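Local coordinates for protein putative xanthine dehydrogenase YAGS fad-binding subunit (Escherichia coli, PDB 5G5G) that probably oxidises aldehydes in the periplasm as the molybdenum-bearing subunit of a three-chain oxidase, holding a molybdenum centre and its pterin cytosine dinucleotide, at residues R272-H281 with G649-A657; Y52-L63 with P103-L114. All coordinates share one frame; numbering follows the deposited sequence. Where two conformers were deposited one is given.

Contact 1. Residues R272-H281 with G649-A657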
loop_
_atom_site.group_PDB
_atom_site.type_symbol
_atom_site.label_atom_id
_atom_site.label_comp_id
_atom_site.label_asym_id
_atom_site.label_seq_id
_atom_site.Cartn_x
_atom_site.Cartn_y
_atom_site.Cartn_z
ATOM N N ARG C 272 -4.713 1.591 11.032
ATOM C CA ARG C 272 -3.596 1.470 10.103
ATOM C C ARG C 272 -2.225 1.481 10.846
ATOM O O ARG C 272 -1.364 0.643 10.520
ATOM C CB ARG C 272 -3.650 2.538 9.003
ATOM C CG ARG C 272 -2.526 2.453 7.989
ATOM C CD ARG C 272 -2.482 1.153 7.227
ATOM N NE ARG C 272 -3.665 1.033 6.417
ATOM C CZ ARG C 272 -3.975 -0.004 5.664
ATOM N NH1 ARG C 272 -3.179 -1.089 5.640
ATOM N NH2 ARG C 272 -5.094 0.053 4.945
ATOM N N PRO C 273 -2.001 2.413 11.774
ATOM C CA PRO C 273 -0.692 2.409 12.468
ATOM C C PRO C 273 -0.339 1.145 13.246
ATOM O O PRO C 273 0.862 0.927 13.522
ATOM C CB PRO C 273 -0.745 3.642 13.384
ATOM C CG PRO C 273 -1.876 4.477 12.904
ATOM C CD PRO C 273 -2.813 3.592 12.164
ATOM N N SER C 274 -1.335 0.338 13.598
ATOM C CA SER C 274 -1.110 -0.919 14.307
ATOM C C SER C 274 -0.862 -2.111 13.399
ATOM O O SER C 274 -0.358 -3.138 13.878
ATOM C CB SER C 274 -2.301 -1.261 15.183
ATOM O OG SER C 274 -3.379 -1.721 14.414
ATOM N N ILE C 275 -1.212 -1.995 12.124
ATOM C CA ILE C 275 -1.205 -3.132 11.211
ATOM C C ILE C 275 0.203 -3.702 10.974
ATOM O O ILE C 275 0.396 -4.878 11.153
ATOM C CB ILE C 275 -2.021 -2.899 9.931
ATOM C CG1 ILE C 275 -3.505 -2.809 10.325
ATOM C CG2 ILE C 275 -1.794 -4.036 8.926
ATOM C CD1 ILE C 275 -4.403 -2.392 9.193
ATOM N N PRO C 276 1.173 -2.861 10.657
ATOM C CA PRO C 276 2.458 -3.467 10.281
ATOM C C PRO C 276 3.151 -4.323 11.373
ATOM O O PRO C 276 3.799 -5.331 11.030
ATOM C CB PRO C 276 3.288 -2.270 9.830
ATOM C CG PRO C 276 2.281 -1.313 9.322
ATOM C CD PRO C 276 1.129 -1.441 10.303
ATOM N N ASN C 277 3.026 -3.930 12.661
ATOM C CA ASN C 277 3.522 -4.731 13.772
ATOM C C ASN C 277 2.512 -5.718 14.351
ATOM O O ASN C 277 2.920 -6.768 14.833
ATOM C CB ASN C 277 4.138 -3.873 14.911
ATOM C CG ASN C 277 5.398 -3.180 14.507
ATOM O OD1 ASN C 277 6.490 -3.774 14.505
ATOM N ND2 ASN C 277 5.276 -1.947 14.126
ATOM N N ASN C 278 1.198 -5.402 14.329
ATOM C CA ASN C 278 0.212 -6.336 14.903
ATOM C C ASN C 278 0.048 -7.599 14.068
ATOM O O ASN C 278 -0.140 -8.685 14.631
ATOM C CB ASN C 278 -1.175 -5.691 15.068
ATOM C CG ASN C 278 -2.189 -6.678 15.581
ATOM O OD1 ASN C 278 -2.969 -7.244 14.820
ATOM N ND2 ASN C 278 -2.132 -6.938 16.908
ATOM N N THR C 279 0.110 -7.449 12.741
ATOM C CA THR C 279 -0.262 -8.529 11.840
ATOM C C THR C 279 1.022 -9.247 11.388
ATOM O O THR C 279 1.910 -9.426 12.190
ATOM C CB THR C 279 -1.127 -8.083 10.667
ATOM O OG1 THR C 279 -0.463 -7.181 9.765
ATOM C CG2 THR C 279 -2.374 -7.352 11.197
ATOM N N THR C 280 1.089 -9.679 10.134
ATOM C CA THR C 280 2.259 -10.394 9.665
ATOM C C THR C 280 3.024 -9.541 8.638
ATOM O O THR C 280 2.503 -8.541 8.135
ATOM C CB THR C 280 1.879 -11.717 9.020
ATOM O OG1 THR C 280 1.133 -11.510 7.827
ATOM C CG2 THR C 280 1.057 -12.552 9.979
ATOM N N HIS C 281 4.228 -10.004 8.352
ATOM C CA HIS C 281 5.079 -9.393 7.377
ATOM C C HIS C 281 5.888 -10.447 6.586
ATOM O O HIS C 281 6.119 -11.487 7.102
ATOM C CB HIS C 281 6.148 -8.503 8.066
ATOM C CG HIS C 281 7.003 -9.240 9.052
ATOM N ND1 HIS C 281 8.259 -9.704 8.751
ATOM C CD2 HIS C 281 6.761 -9.622 10.327
ATOM C CE1 HIS C 281 8.747 -10.354 9.784
ATOM N NE2 HIS C 281 7.860 -10.315 10.756
ATOM N N GLY C 649 13.086 -3.449 18.996
ATOM C CA GLY C 649 12.514 -4.704 18.526
ATOM C C GLY C 649 11.194 -4.586 17.750
ATOM O O GLY C 649 10.272 -5.378 17.978
ATOM N N TYR C 650 11.082 -3.576 16.880
ATOM C CA TYR C 650 9.855 -3.367 16.139
ATOM C C TYR C 650 10.122 -2.697 14.814
ATOM O O TYR C 650 11.239 -2.254 14.527
ATOM C CB TYR C 650 8.824 -2.582 16.974
ATOM C CG TYR C 650 9.039 -1.081 17.003
ATOM C CD1 TYR C 650 10.155 -0.524 17.619
ATOM C CD2 TYR C 650 8.153 -0.214 16.406
ATOM C CE1 TYR C 650 10.406 0.858 17.592
ATOM C CE2 TYR C 650 8.353 1.172 16.422
ATOM C CZ TYR C 650 9.497 1.696 17.007
ATOM O OH TYR C 650 9.703 3.053 17.015
ATOM N N PHE C 651 9.092 -2.662 13.985
ATOM C CA PHE C 651 9.167 -1.974 12.732
ATOM C C PHE C 651 8.788 -0.518 12.935
ATOM O O PHE C 651 7.652 -0.210 13.298
ATOM C CB PHE C 651 8.243 -2.636 11.666
ATOM C CG PHE C 651 8.492 -4.112 11.474
ATOM C CD1 PHE C 651 9.775 -4.601 11.189
ATOM C CD2 PHE C 651 7.454 -5.018 11.535
ATOM C CE1 PHE C 651 9.963 -5.962 10.981
ATOM C CE2 PHE C 651 7.644 -6.386 11.364
ATOM C CZ PHE C 651 8.915 -6.856 11.077
ATOM N N VAL C 652 9.727 0.375 12.644
ATOM C CA VAL C 652 9.622 1.808 13.026
ATOM C C VAL C 652 8.643 2.613 12.171
ATOM O O VAL C 652 7.850 3.379 12.687
ATOM C CB VAL C 652 11.018 2.474 13.011
ATOM C CG1 VAL C 652 10.967 3.962 13.291
ATOM C CG2 VAL C 652 11.960 1.845 14.034
ATOM N N ASN C 653 8.723 2.416 10.851
ATOM C CA ASN C 653 7.973 3.179 9.914
ATOM C C ASN C 653 6.664 2.482 9.654
ATOM O O ASN C 653 6.378 2.028 8.528
ATOM C CB ASN C 653 8.810 3.395 8.616
ATOM C CG ASN C 653 9.232 2.109 7.977
ATOM O OD1 ASN C 653 9.448 1.083 8.636
ATOM N ND2 ASN C 653 9.297 2.138 6.678
ATOM N N HIS C 654 5.800 2.476 10.671
ATOM C CA HIS C 654 4.656 1.572 10.668
ATOM C C HIS C 654 3.315 2.212 10.323
ATOM O O HIS C 654 2.360 2.075 11.040
ATOM C CB HIS C 654 4.579 0.739 11.957
ATOM C CG HIS C 654 4.505 1.532 13.234
ATOM N ND1 HIS C 654 3.348 2.115 13.696
ATOM C CD2 HIS C 654 5.439 1.769 14.189
ATOM C CE1 HIS C 654 3.567 2.698 14.861
ATOM N NE2 HIS C 654 4.832 2.490 15.190
ATOM N N ASP C 655 3.263 2.863 9.171
ATOM C CA ASP C 655 2.042 3.412 8.647
ATOM C C ASP C 655 2.159 3.567 7.137
ATOM O O ASP C 655 3.163 3.128 6.538
ATOM C CB ASP C 655 1.634 4.680 9.395
ATOM C CG ASP C 655 2.596 5.829 9.186
ATOM O OD1 ASP C 655 3.100 6.030 8.052
ATOM O OD2 ASP C 655 2.866 6.516 10.177
ATOM N N MET C 656 1.119 4.146 6.543
ATOM C CA MET C 656 0.936 4.214 5.102
ATOM C C MET C 656 1.675 5.434 4.503
ATOM O O MET C 656 1.632 5.596 3.285
ATOM C CB MET C 656 -0.585 4.169 4.829
ATOM C CG MET C 656 -1.128 4.249 3.414
ATOM S SD MET C 656 -0.711 2.852 2.309
ATOM C CE MET C 656 -1.899 1.601 2.838
ATOM N N ALA C 657 2.357 6.246 5.335
ATOM C CA ALA C 657 3.308 7.286 4.870
ATOM C C ALA C 657 4.751 6.807 5.067
ATOM O O ALA C 657 5.568 6.900 4.130
ATOM C CB ALA C 657 3.098 8.594 5.604
#
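Asn277 uses both ends of its carboxamide on the backbone of one residue, Phe651. Its OD1 accepts from Phe651 N at 2.9 Å, and its ND2 gives a hydrogen to Phe651 O at 3.1 Å with an N-H...O angle of 174°. Each donor lies in the plane of the carbonyl it meets, on a lone pair, and Phe651 O sits almost in the amide plane. Two such bonds fix its rotation and leave little doubt which end is oxygen. Asparagine suits the place because it offers donor and acceptor together, much as a neighbouring strand would. CG lies beside the backbone N (chi1 -67°), which swings the amide from helix 275-278 toward residues 650-651. There it passes His654, whose ring stands nearly at right angles to the amide, with ND2 3.5 Å from His654 CB.

His654 ND1 makes a weak, bent bond to Pro273 O at 2.8 Å; Pro276, having no N-H, could not have supplied this carbonyl with a donor from three residues on. The imidazole's other nitrogen, NE2, bonds to an acidic side chain of another protein chain. Pro276 CB packs against His654 CB at 3.9 Å.

Beyond the helix, Phe651 brings CZ and CE2 down over the face of the His281 ring, a T-shaped stack with planes at 72° and centroids 4.7 Å apart. His281 NE2 is occupied by Pro344 O.

Farther on, Asp655 OD1 accepts from Ala657 N and Gly658 N, the first forming an Asx turn, while OD2 binds a glycerol, probably from the crystallisation liquor. The paired amide bonds and the T-shaped pair dock the helix 275-278 region on strand 650-651 and the loop after it, joining the two molybdopterin cofactor-binding family regions near other chains.

Contact 2. Residues Y52-L63 with P103-L114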
loop_
_atom_site.group_PDB
_atom_site.type_symbol
_atom_site.label_atom_id
_atom_site.label_comp_id
_atom_site.label_asym_id
_atom_site.label_seq_id
_atom_site.Cartn_x
_atom_site.Cartn_y
_atom_site.Cartn_z
ATOM N N TYR C 52 -12.122 -1.046 20.207
ATOM C CA TYR C 52 -10.894 -0.420 19.860
ATOM C C TYR C 52 -9.756 -1.191 20.537
ATOM O O TYR C 52 -9.732 -1.348 21.770
ATOM C CB TYR C 52 -10.904 1.065 20.192
ATOM C CG TYR C 52 -9.860 1.857 19.446
ATOM C CD1 TYR C 52 -8.532 1.905 19.894
ATOM C CD2 TYR C 52 -10.193 2.571 18.313
ATOM C CE1 TYR C 52 -7.573 2.643 19.211
ATOM C CE2 TYR C 52 -9.263 3.304 17.612
ATOM C CZ TYR C 52 -7.955 3.344 18.067
ATOM O OH TYR C 52 -7.023 4.060 17.370
ATOM N N ILE C 53 -8.829 -1.662 19.712
ATOM C CA ILE C 53 -7.705 -2.477 20.146
ATOM C C ILE C 53 -6.634 -1.728 20.943
ATOM O O ILE C 53 -6.286 -0.614 20.596
ATOM C CB ILE C 53 -7.115 -3.133 18.878
ATOM C CG1 ILE C 53 -7.018 -4.607 19.093
ATOM C CG2 ILE C 53 -5.943 -2.378 18.272
ATOM C CD1 ILE C 53 -8.266 -5.179 18.487
ATOM N N VAL C 54 -6.109 -2.368 21.996
ATOM C CA VAL C 54 -4.906 -1.904 22.696
ATOM C C VAL C 54 -3.798 -2.904 22.404
ATOM O O VAL C 54 -3.932 -4.107 22.675
ATOM C CB VAL C 54 -5.120 -1.800 24.203
ATOM C CG1 VAL C 54 -3.872 -1.310 24.929
ATOM C CG2 VAL C 54 -6.321 -0.888 24.483
ATOM N N GLY C 55 -2.697 -2.398 21.873
ATOM C CA GLY C 55 -1.545 -3.238 21.502
ATOM C C GLY C 55 -0.373 -3.075 22.443
ATOM O O GLY C 55 -0.263 -2.064 23.142
ATOM N N SER C 56 0.454 -4.113 22.534
ATOM C CA SER C 56 1.608 -4.083 23.420
ATOM C C SER C 56 2.526 -2.902 23.115
ATOM O O SER C 56 2.901 -2.640 21.949
ATOM C CB SER C 56 2.441 -5.346 23.276
ATOM O OG SER C 56 3.567 -5.230 24.146
ATOM N N ALA C 57 2.943 -2.240 24.177
ATOM C CA ALA C 57 3.903 -1.132 24.081
ATOM C C ALA C 57 5.364 -1.621 24.027
ATOM O O ALA C 57 6.264 -0.813 23.761
ATOM C CB ALA C 57 3.710 -0.144 25.222
ATOM N N ILE C 58 5.596 -2.900 24.288
ATOM C CA ILE C 58 6.914 -3.449 24.218
ATOM C C ILE C 58 6.978 -4.611 23.252
ATOM O O ILE C 58 5.961 -5.299 22.965
ATOM C CB ILE C 58 7.453 -3.919 25.578
ATOM C CG1 ILE C 58 6.725 -5.143 26.092
ATOM C CG2 ILE C 58 7.389 -2.803 26.601
ATOM C CD1 ILE C 58 7.331 -5.728 27.326
ATOM N N ALA C 59 8.202 -4.882 22.784
ATOM C CA ALA C 59 8.418 -6.017 21.890
ATOM C C ALA C 59 8.247 -7.334 22.596
ATOM O O ALA C 59 7.699 -8.284 22.018
ATOM C CB ALA C 59 9.817 -5.975 21.287
ATOM N N LYS C 60 8.736 -7.431 23.833
ATOM C CA LYS C 60 8.929 -8.753 24.432
ATOM C C LYS C 60 9.160 -8.675 25.936
ATOM O O LYS C 60 9.962 -7.836 26.415
ATOM C CB LYS C 60 10.161 -9.468 23.817
ATOM C CG LYS C 60 10.306 -10.932 24.261
ATOM C CD LYS C 60 11.630 -11.613 23.941
ATOM C CE LYS C 60 11.434 -13.102 24.177
ATOM N NZ LYS C 60 12.563 -13.946 23.741
ATOM N N GLY C 61 8.478 -9.577 26.635
ATOM C CA GLY C 61 8.474 -9.598 28.080
ATOM C C GLY C 61 7.156 -10.101 28.650
ATOM O O GLY C 61 6.469 -10.927 28.054
ATOM N N ARG C 62 6.828 -9.589 29.837
ATOM C CA ARG C 62 5.668 -10.000 30.604
ATOM C C ARG C 62 4.796 -8.772 30.851
ATOM O O ARG C 62 5.292 -7.659 31.079
ATOM C CB ARG C 62 6.089 -10.585 31.966
ATOM C CG ARG C 62 5.001 -11.438 32.607
ATOM C CD ARG C 62 5.469 -12.263 33.798
ATOM N NE ARG C 62 4.355 -13.038 34.375
ATOM C CZ ARG C 62 3.877 -14.192 33.893
ATOM N NH1 ARG C 62 4.407 -14.773 32.821
ATOM N NH2 ARG C 62 2.855 -14.783 34.506
ATOM N N LEU C 63 3.499 -9.000 30.790
ATOM C CA LEU C 63 2.496 -8.023 31.144
ATOM C C LEU C 63 2.291 -8.200 32.645
ATOM O O LEU C 63 1.669 -9.166 33.068
ATOM C CB LEU C 63 1.232 -8.331 30.327
ATOM C CG LEU C 63 0.089 -7.341 30.328
ATOM C CD1 LEU C 63 0.563 -5.972 29.875
ATOM C CD2 LEU C 63 -1.035 -7.886 29.466
ATOM N N PRO C 103 -0.438 -13.387 29.869
ATOM C CA PRO C 103 0.563 -12.544 30.474
ATOM C C PRO C 103 1.862 -12.397 29.665
ATOM O O PRO C 103 2.586 -11.455 29.885
ATOM C CB PRO C 103 0.782 -13.208 31.852
ATOM C CG PRO C 103 0.462 -14.647 31.610
ATOM C CD PRO C 103 -0.585 -14.689 30.545
ATOM N N THR C 104 2.090 -13.213 28.664
ATOM C CA THR C 104 3.324 -13.118 27.869
ATOM C C THR C 104 3.144 -12.199 26.683
ATOM O O THR C 104 2.100 -12.244 26.016
ATOM C CB THR C 104 3.765 -14.511 27.394
ATOM O OG1 THR C 104 4.017 -15.308 28.550
ATOM C CG2 THR C 104 5.058 -14.439 26.631
ATOM N N ILE C 105 4.117 -11.308 26.464
ATOM C CA ILE C 105 4.149 -10.492 25.242
ATOM C C ILE C 105 5.179 -11.124 24.276
ATOM O O ILE C 105 6.361 -11.249 24.636
ATOM C CB ILE C 105 4.563 -9.058 25.538
ATOM C CG1 ILE C 105 3.587 -8.391 26.567
ATOM C CG2 ILE C 105 4.666 -8.254 24.268
ATOM C CD1 ILE C 105 2.169 -8.225 26.066
ATOM N N GLU C 106 4.690 -11.506 23.106
ATOM C CA GLU C 106 5.493 -12.119 22.029
ATOM C C GLU C 106 6.007 -11.148 20.979
ATOM O O GLU C 106 7.060 -11.419 20.376
ATOM C CB GLU C 106 4.704 -13.200 21.334
ATOM C CG GLU C 106 4.200 -14.289 22.285
ATOM C CD GLU C 106 3.234 -15.180 21.564
ATOM O OE1 GLU C 106 3.706 -16.010 20.832
ATOM O OE2 GLU C 106 2.008 -15.034 21.670
ATOM N N HIS C 107 5.335 -10.032 20.777
ATOM C CA HIS C 107 5.808 -9.023 19.817
ATOM C C HIS C 107 5.199 -7.674 20.077
ATOM O O HIS C 107 4.136 -7.570 20.702
ATOM C CB HIS C 107 5.584 -9.511 18.335
ATOM C CG HIS C 107 4.132 -9.662 17.952
ATOM N ND1 HIS C 107 3.383 -8.605 17.509
ATOM C CD2 HIS C 107 3.284 -10.711 18.018
ATOM C CE1 HIS C 107 2.166 -9.024 17.212
ATOM N NE2 HIS C 107 2.068 -10.292 17.555
ATOM N N TYR C 108 5.831 -6.640 19.520
ATOM C CA TYR C 108 5.330 -5.289 19.611
ATOM C C TYR C 108 3.939 -5.210 18.952
ATOM O O TYR C 108 3.663 -5.858 17.907
ATOM C CB TYR C 108 6.303 -4.350 18.925
ATOM C CG TYR C 108 5.967 -2.912 19.065
ATOM C CD1 TYR C 108 6.092 -2.238 20.288
ATOM C CD2 TYR C 108 5.490 -2.223 17.998
ATOM C CE1 TYR C 108 5.752 -0.903 20.376
ATOM C CE2 TYR C 108 5.175 -0.902 18.069
ATOM C CZ TYR C 108 5.282 -0.260 19.275
ATOM O OH TYR C 108 4.913 1.081 19.310
ATOM N N HIS C 109 3.064 -4.425 19.578
ATOM C CA HIS C 109 1.665 -4.279 19.074
ATOM C C HIS C 109 0.822 -5.537 19.066
ATOM O O HIS C 109 -0.281 -5.539 18.525
ATOM C CB HIS C 109 1.587 -3.571 17.718
ATOM C CG HIS C 109 1.763 -2.100 17.800
ATOM N ND1 HIS C 109 1.821 -1.324 16.680
ATOM C CD2 HIS C 109 1.886 -1.248 18.853
ATOM C CE1 HIS C 109 1.936 -0.059 17.008
ATOM N NE2 HIS C 109 1.991 0.018 18.326
ATOM N N GLN C 110 1.236 -6.589 19.755
ATOM C CA GLN C 110 0.348 -7.716 19.956
ATOM C C GLN C 110 -0.869 -7.279 20.753
ATOM O O GLN C 110 -0.731 -6.508 21.722
ATOM C CB GLN C 110 1.073 -8.841 20.695
ATOM C CG GLN C 110 0.215 -10.075 21.003
ATOM C CD GLN C 110 1.053 -11.163 21.666
ATOM O OE1 GLN C 110 1.985 -10.874 22.439
ATOM N NE2 GLN C 110 0.753 -12.423 21.334
ATOM N N ALA C 111 -2.051 -7.699 20.318
ATOM C CA ALA C 111 -3.258 -7.220 20.984
ATOM C C ALA C 111 -3.298 -7.692 22.445
ATOM O O ALA C 111 -3.053 -8.878 22.725
ATOM C CB ALA C 111 -4.487 -7.692 20.276
ATOM N N ILE C 112 -3.603 -6.789 23.373
ATOM C CA ILE C 112 -3.725 -7.142 24.798
ATOM C C ILE C 112 -5.061 -6.801 25.428
ATOM O O ILE C 112 -5.366 -7.265 26.535
ATOM C CB ILE C 112 -2.571 -6.602 25.669
ATOM C CG1 ILE C 112 -2.530 -5.058 25.626
ATOM C CG2 ILE C 112 -1.267 -7.219 25.206
ATOM C CD1 ILE C 112 -1.533 -4.445 26.596
ATOM N N ALA C 113 -5.839 -5.953 24.771
ATOM C CA ALA C 113 -7.147 -5.588 25.287
ATOM C C ALA C 113 -8.001 -5.002 24.157
ATOM O O ALA C 113 -7.477 -4.624 23.080
ATOM C CB ALA C 113 -7.054 -4.617 26.459
ATOM N N LEU C 114 -9.316 -4.976 24.407
ATOM C CA LEU C 114 -10.259 -4.322 23.487
ATOM C C LEU C 114 -11.263 -3.550 24.309
ATOM O O LEU C 114 -11.914 -4.125 25.164
ATOM C CB LEU C 114 -11.006 -5.337 22.610
ATOM C CG LEU C 114 -11.970 -4.705 21.582
ATOM C CD1 LEU C 114 -11.221 -4.444 20.284
ATOM C CD2 LEU C 114 -13.196 -5.573 21.367
HETATM O O HOH W 1 6.476 -14.085 30.652
#
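Ile105 is the apolar hub. Its CG2 lies 4.2 Å from Ile58 CG1, the two side chains crossing at about a right angle, and its CD1 reaches toward Leu63 CB. Leu63 CD1 in turn meets Ile112 CD1 at 4.2 Å, and Ile112 CG1 touches Val54 CG1, so a chain of branched side chains runs from one strand pair to the other. Chi1 of -58° sets CG1 of Ile105 beside the backbone N and turns CG2 to Ser56, whose OG packs tightly on it at 3.2 Å. That hydroxyl can sit beside methyl groups because it donates to Ile58 O at 2.7 Å, on a lone pair in the carbonyl plane. Were Ile105 exchanged for an alanine, everything beyond CB would go, and Ile58, Leu63 and Ser56 would probably be left facing a gap.

Around this core, Ile112 N donates to Val54 O at 2.8 Å, and Ala113 N adds a weak second bond to the same oxygen, making a classic beta bulge. Gly61, at phi 148° and psi -150°, takes a conformation in which any CB would jam against the preceding carbonyl. It pairs with Ile105, while Leu63 N bonds to Pro103 O.

At the outer edge the extended Arg62 runs alongside Pro103, one guanidinium face resting on its CB, and NH1 donates to a water at 3.1 Å. Elsewhere, Tyr108 OH bonds to an acidic side chain of another protein chain. The two antiparallel pairs, one bulged, each in its own sheet and joined through 56-60 and 106-110, form part of the alpha/beta hammerhead region of the aldehyde oxidase and xanthine dehydrogenase family.

Along the chain, contact 2 is complete before contact 1 opens, and their centres lie 14 Å apart on the same side of the chain's centre. Strand 266-269, just before residues 272-281, runs next to strand 49-55 in the mixed sheet that also holds strand 111-117, so the hammerhead region and the first cofactor-binding region share a sheet. The contacts also touch directly: Asn278 ND2 lies 2.8 Å from His109 O, a probable hydrogen bond, His109 and His654 meet edge to face, and the Tyr108 and Tyr650 rings meet. The turn at 107-110 therefore joins three sequence regions, beside a surface where other chains of the assembly dock.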